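Local structure of arginase 1, mitochondrial (Arabidopsis thaliana, 6VSU) at residues G48-H53 and V99-I104; A62-R67 and V291-Q296. The protein hydrolyses L-arginine to urea and L-ornithine, and agmatine to urea and putrescine, as a homohexamer with two manganese ions per subunit. All blocks are in the same frame, centred on the assembly; numbering follows the deposited sequence.

Contact 1. Residues G48-H53 and V99-I104; sequences GVPLGH and VPVQEI
Val-101 points its side chain at 48-53, and three residues of that loop lie round it. Its CG1 is anti to the backbone N (chi1 170°) and reaches Leu-51, with 4.1 Å between Val-101 CG1 and Leu-51 CB. Its CG2 meets the proline ring, 3.9 Å from Pro-50 CD. The Pro-50 ring and Val-101 run past each other in opposite directions, whereas Val-49 and Leu-51 each cross Val-101 at about a right angle. Pro-50 also lays its CD 3.3 Å from Val-99 O.

Two hydrogen bonds frame this apolar patch. At one end Val-99 N donates to Gly-48 O (2.9 Å). At the other, Gln-102 NE2 donates to Pro-50 O (3.0 Å), lying in the carbonyl plane, and the acceptor lies within 2° of the amide plane. The Gln-102 chain bends at chi2 (-50°), which turns the amide toward Pro-50 O. NE2 gives a second bond to water 1, at 2.7 Å from the water oxygen, and OE1 is held by Arg-105. Water 1 also accepts from Gly-52 N and meets His-53 ND1 in the plane of the ring.

With an alanine here instead of Gln-102, Pro-50 O would probably lose this donor and water 1 one of its partners. Pro-50 is the centre of an inverse gamma turn, and Pro-100 of another, at the helix N-cap. The loop after strand 43-48 meets the start of helix 101-106, which follows the neighbouring edge strand 93-98. The chemistry is mixed: aliphatic packing in the middle, a backbone bond at one end, and the Gln-102 amide with water 1 at the other.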
loop_
_atom_site.group_PDB
_atom_site.type_symbol
_atom_site.label_atom_id
_atom_site.label_comp_id
_atom_site.label_asym_id
_atom_site.label_seq_id
_atom_site.Cartn_x
_atom_site.Cartn_y
_atom_site.Cartn_z
ATOM N N GLY E 48 19.665 13.474 16.996
ATOM C CA GLY E 48 18.935 12.248 16.719
ATOM C C GLY E 48 19.317 11.209 17.718
ATOM O O GLY E 48 20.546 11.126 18.106
ATOM N N VAL E 49 18.321 10.483 18.208
ATOM C CA VAL E 49 18.599 9.327 19.096
ATOM C C VAL E 49 17.853 8.118 18.556
ATOM O O VAL E 49 16.658 7.948 18.853
ATOM C CB VAL E 49 18.205 9.679 20.534
ATOM C CG1 VAL E 49 18.659 8.550 21.453
ATOM C CG2 VAL E 49 18.827 11.006 20.952
ATOM N N PRO E 50 18.450 7.391 17.592
ATOM C CA PRO E 50 17.773 6.287 16.905
ATOM C C PRO E 50 17.719 5.033 17.771
ATOM O O PRO E 50 18.553 4.143 17.642
ATOM C CB PRO E 50 18.652 6.021 15.662
ATOM C CG PRO E 50 20.049 6.430 16.157
ATOM C CD PRO E 50 19.771 7.667 17.000
ATOM N N LEU E 51 16.829 5.079 18.739
ATOM C CA LEU E 51 16.680 4.054 19.791
ATOM C C LEU E 51 15.246 3.569 19.745
ATOM O O LEU E 51 14.331 4.373 19.883
ATOM C CB LEU E 51 17.046 4.691 21.137
ATOM C CG LEU E 51 17.170 3.725 22.287
ATOM C CD1 LEU E 51 18.114 4.278 23.326
ATOM C CD2 LEU E 51 15.810 3.413 22.892
ATOM N N GLY E 52 15.019 2.276 19.645
ATOM C CA GLY E 52 13.641 1.730 19.729
ATOM C C GLY E 52 13.516 0.488 20.598
ATOM O O GLY E 52 12.420 -0.072 20.599
ATOM N N HIS E 53 14.568 0.025 21.266
ATOM C CA HIS E 53 14.530 -1.303 21.933
ATOM C C HIS E 53 13.818 -1.239 23.305
ATOM O O HIS E 53 13.664 -2.282 23.953
ATOM C CB HIS E 53 15.911 -1.928 22.023
ATOM C CG HIS E 53 16.836 -1.214 22.948
ATOM N ND1 HIS E 53 17.484 -0.046 22.582
ATOM C CD2 HIS E 53 17.223 -1.501 24.224
ATOM C CE1 HIS E 53 18.250 0.353 23.601
ATOM N NE2 HIS E 53 18.097 -0.535 24.625
ATOM N N VAL E 99 23.241 10.284 17.595
ATOM C CA VAL E 99 23.995 9.438 18.553
ATOM C C VAL E 99 24.074 8.071 17.901
ATOM O O VAL E 99 23.082 7.556 17.406
ATOM C CB VAL E 99 23.278 9.404 19.913
ATOM C CG1 VAL E 99 23.953 8.516 20.913
ATOM C CG2 VAL E 99 23.097 10.787 20.474
ATOM N N PRO E 100 25.265 7.477 17.813
ATOM C CA PRO E 100 25.393 6.139 17.234
ATOM C C PRO E 100 24.964 5.016 18.197
ATOM O O PRO E 100 25.756 4.240 18.644
ATOM C CB PRO E 100 26.876 6.085 16.860
ATOM C CG PRO E 100 27.556 7.035 17.845
ATOM C CD PRO E 100 26.541 8.107 18.164
ATOM N N VAL E 101 23.673 4.965 18.452
ATOM C CA VAL E 101 23.021 4.075 19.463
ATOM C C VAL E 101 23.273 2.623 19.112
ATOM O O VAL E 101 23.606 1.839 20.031
ATOM C CB VAL E 101 21.500 4.322 19.544
ATOM C CG1 VAL E 101 20.801 3.270 20.381
ATOM C CG2 VAL E 101 21.225 5.711 20.076
ATOM N N GLN E 102 23.013 2.252 17.859
ATOM C CA GLN E 102 22.982 0.814 17.514
ATOM C C GLN E 102 24.369 0.237 17.731
ATOM O O GLN E 102 24.450 -0.924 18.113
ATOM C CB GLN E 102 22.383 0.551 16.131
ATOM C CG GLN E 102 20.922 0.956 16.021
ATOM C CD GLN E 102 20.123 0.384 17.171
ATOM O OE1 GLN E 102 20.237 -0.801 17.473
ATOM N NE2 GLN E 102 19.295 1.214 17.782
ATOM N N GLU E 103 25.396 0.995 17.341
ATOM C CA GLU E 103 26.822 0.592 17.449
ATOM C C GLU E 103 27.212 0.448 18.925
ATOM O O GLU E 103 27.919 -0.510 19.245
ATOM C CB GLU E 103 27.694 1.582 16.676
ATOM C CG GLU E 103 27.498 1.525 15.171
ATOM C CD GLU E 103 26.375 2.360 14.570
ATOM O OE1 GLU E 103 25.648 3.029 15.323
ATOM O OE2 GLU E 103 26.233 2.335 13.344
ATOM N N ILE E 104 26.760 1.371 19.778
ATOM C CA ILE E 104 27.021 1.272 21.243
ATOM C C ILE E 104 26.333 0.018 21.809
ATOM O O ILE E 104 27.005 -0.802 22.489
ATOM C CB ILE E 104 26.585 2.545 21.942
ATOM C CG1 ILE E 104 27.437 3.735 21.480
ATOM C CG2 ILE E 104 26.641 2.325 23.450
ATOM C CD1 ILE E 104 26.909 5.044 21.995
HETATM O O HOH W 1 17.398 0.605 19.616
#

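Contact 2. Residues A62-R67 and V291-Q296; sequences AFAPPR and VEFNPQ. With NA (sodium ion), chain B.
Gln-296, whose amide lies against Phe-63, is tied at its backbone N to Asn-294 OD1 (3.0 Å), closing an Asx turn. The planes of the Gln-296 amide and the Phe-63 ring are 61° apart, with Gln-296 NE2 3.6 Å from Phe-63 CE2. That NE2 has its polar partner in Glu-70 of the second subunit.

Pro-295 is the wedge of the contact. Its CG sits 3.8 Å from Phe-63 O and 4.0 Å from Arg-67 CG. Its CD lies over the centre of one face of the Phe-293 ring. CG of Phe-293 is anti to the backbone N (chi1 159°), and the ring reaches the start of helix 64-72. There CD2 meets Ala-64 CB at 3.7 Å. Arg-67 CB comes to the ring edge, 3.8 Å from Phe-293 CE2. Phe-63 makes a cation-pi pair with Arg-67 of the second subunit, and Arg-67 the reciprocal one with Phe-63 of that subunit.

Glu-292 points away. Its OE1 binds the sodium ion with Ser-262, Leu-58 O and water 2, while OE2 is hydrogen-bonded to His-180 ND1 and His-140 N. The loop 291-296 thus joins helix packing to an ion site, at the C-terminal strand ends where the arginase fold places its active site.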
loop_
_atom_site.group_PDB
_atom_site.type_symbol
_atom_site.label_atom_id
_atom_site.label_comp_id
_atom_site.label_asym_id
_atom_site.label_seq_id
_atom_site.Cartn_x
_atom_site.Cartn_y
_atom_site.Cartn_z
ATOM N N ALA E 62 13.360 3.509 16.097
ATOM C CA ALA E 62 14.833 3.503 15.862
ATOM C C ALA E 62 15.188 4.059 14.481
ATOM O O ALA E 62 16.360 4.480 14.355
ATOM C CB ALA E 62 15.415 2.124 15.989
ATOM N N PHE E 63 14.288 4.016 13.474
ATOM C CA PHE E 63 14.624 4.392 12.070
ATOM C C PHE E 63 14.157 5.822 11.790
ATOM O O PHE E 63 14.315 6.306 10.671
ATOM C CB PHE E 63 14.011 3.429 11.042
ATOM C CG PHE E 63 14.439 2.008 11.201
ATOM C CD1 PHE E 63 15.727 1.630 10.906
ATOM C CD2 PHE E 63 13.580 1.041 11.670
ATOM C CE1 PHE E 63 16.143 0.306 11.045
ATOM C CE2 PHE E 63 13.984 -0.272 11.819
ATOM C CZ PHE E 63 15.267 -0.647 11.495
ATOM N N ALA E 64 13.510 6.469 12.745
ATOM C CA ALA E 64 12.829 7.751 12.514
ATOM C C ALA E 64 13.782 8.909 12.208
ATOM O O ALA E 64 13.541 9.649 11.261
ATOM C CB ALA E 64 11.988 8.080 13.670
ATOM N N PRO E 65 14.862 9.180 12.976
ATOM C CA PRO E 65 15.534 10.466 12.818
ATOM C C PRO E 65 15.949 10.805 11.394
ATOM O O PRO E 65 15.741 11.923 10.938
ATOM C CB PRO E 65 16.668 10.455 13.851
ATOM C CG PRO E 65 16.176 9.482 14.893
ATOM C CD PRO E 65 15.429 8.409 14.098
ATOM N N PRO E 66 16.547 9.889 10.630
ATOM C CA PRO E 66 16.916 10.243 9.249
ATOM C C PRO E 66 15.720 10.571 8.338
ATOM O O PRO E 66 15.907 11.416 7.420
ATOM C CB PRO E 66 17.656 8.986 8.745
ATOM C CG PRO E 66 18.076 8.275 10.070
ATOM C CD PRO E 66 16.943 8.532 11.036
ATOM N N ARG E 67 14.571 9.906 8.548
ATOM C CA ARG E 67 13.334 10.158 7.778
ATOM C C ARG E 67 12.795 11.535 8.134
ATOM O O ARG E 67 12.344 12.237 7.249
ATOM C CB ARG E 67 12.255 9.117 8.030
ATOM C CG ARG E 67 12.719 7.690 7.853
ATOM C CD ARG E 67 13.265 7.546 6.453
ATOM N NE ARG E 67 13.559 6.142 6.162
ATOM C CZ ARG E 67 12.733 5.288 5.580
ATOM N NH1 ARG E 67 11.517 5.670 5.220
ATOM N NH2 ARG E 67 13.139 4.047 5.370
ATOM N N VAL E 291 9.063 12.164 19.307
ATOM C CA VAL E 291 9.369 10.722 19.505
ATOM C C VAL E 291 8.200 9.895 18.947
ATOM O O VAL E 291 7.105 10.441 18.697
ATOM C CB VAL E 291 9.579 10.410 20.992
ATOM C CG1 VAL E 291 10.729 11.196 21.588
ATOM C CG2 VAL E 291 8.342 10.670 21.831
ATOM N N GLU E 292 8.479 8.610 18.771
ATOM C CA GLU E 292 7.504 7.526 18.494
ATOM C C GLU E 292 6.966 7.635 17.063
ATOM O O GLU E 292 5.983 6.911 16.762
ATOM C CB GLU E 292 6.416 7.527 19.560
ATOM C CG GLU E 292 6.991 7.093 20.911
ATOM C CD GLU E 292 7.310 5.619 21.083
ATOM O OE1 GLU E 292 6.872 4.829 20.176
ATOM O OE2 GLU E 292 7.923 5.230 22.159
ATOM N N PHE E 293 7.583 8.433 16.182
ATOM C CA PHE E 293 7.294 8.299 14.738
ATOM C C PHE E 293 7.899 6.969 14.300
ATOM O O PHE E 293 9.056 6.730 14.594
ATOM C CB PHE E 293 7.867 9.464 13.957
ATOM C CG PHE E 293 8.063 9.207 12.490
ATOM C CD1 PHE E 293 7.089 8.543 11.748
ATOM C CD2 PHE E 293 9.178 9.693 11.837
ATOM C CE1 PHE E 293 7.291 8.298 10.405
ATOM C CE2 PHE E 293 9.354 9.476 10.478
ATOM C CZ PHE E 293 8.421 8.755 9.775
ATOM N N ASN E 294 7.070 6.088 13.783
ATOM C CA ASN E 294 7.434 4.725 13.343
ATOM C C ASN E 294 7.327 4.667 11.817
ATOM O O ASN E 294 6.242 4.399 11.322
ATOM C CB ASN E 294 6.547 3.650 13.967
ATOM C CG ASN E 294 7.043 2.275 13.633
ATOM O OD1 ASN E 294 7.766 2.092 12.641
ATOM N ND2 ASN E 294 6.692 1.334 14.483
ATOM N N PRO E 295 8.440 4.879 11.064
ATOM C CA PRO E 295 8.439 4.861 9.602
ATOM C C PRO E 295 7.884 3.555 9.004
ATOM O O PRO E 295 7.297 3.577 7.940
ATOM C CB PRO E 295 9.903 4.990 9.180
ATOM C CG PRO E 295 10.630 5.425 10.391
ATOM C CD PRO E 295 9.789 5.064 11.597
ATOM N N GLN E 296 8.035 2.435 9.699
ATOM C CA GLN E 296 7.573 1.128 9.156
ATOM C C GLN E 296 6.035 1.052 9.274
ATOM O O GLN E 296 5.498 0.116 8.735
ATOM C CB GLN E 296 8.222 -0.050 9.880
ATOM C CG GLN E 296 9.739 0.062 9.884
ATOM C CD GLN E 296 10.552 -1.035 10.547
ATOM O OE1 GLN E 296 10.462 -1.207 11.787
ATOM N NE2 GLN E 296 11.394 -1.709 9.720
HETATM NA NA NA B . 7.318 2.165 19.660
HETATM O O HOH W 2 5.956 -0.103 20.714
#

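How the contacts relate
Contacts 1 and 2 have centres 11 Å apart and touch directly: Pro-50 CB packs 3.1 Å from Ala-62 O, and Gly-48 lies against Pro-65. Their segments alternate along the chain, in the order 48-53, 62-67, 99-104, 291-296. Three lie at the C-terminal ends of strands of one parallel sheet. Strands 43-48 and 93-98 are neighbours at one edge, with 285-291 further in, beyond 131-136. Segment 62-67 enters helix 64-72, ending the loop that holds 48-53. Contact 1 joins that loop to the start of helix 101-106 at the sheet edge; contact 2 packs the end of the same connection on the loop whose Glu-292 binds sodium. Both meet the second subunit, at the hexamer interface.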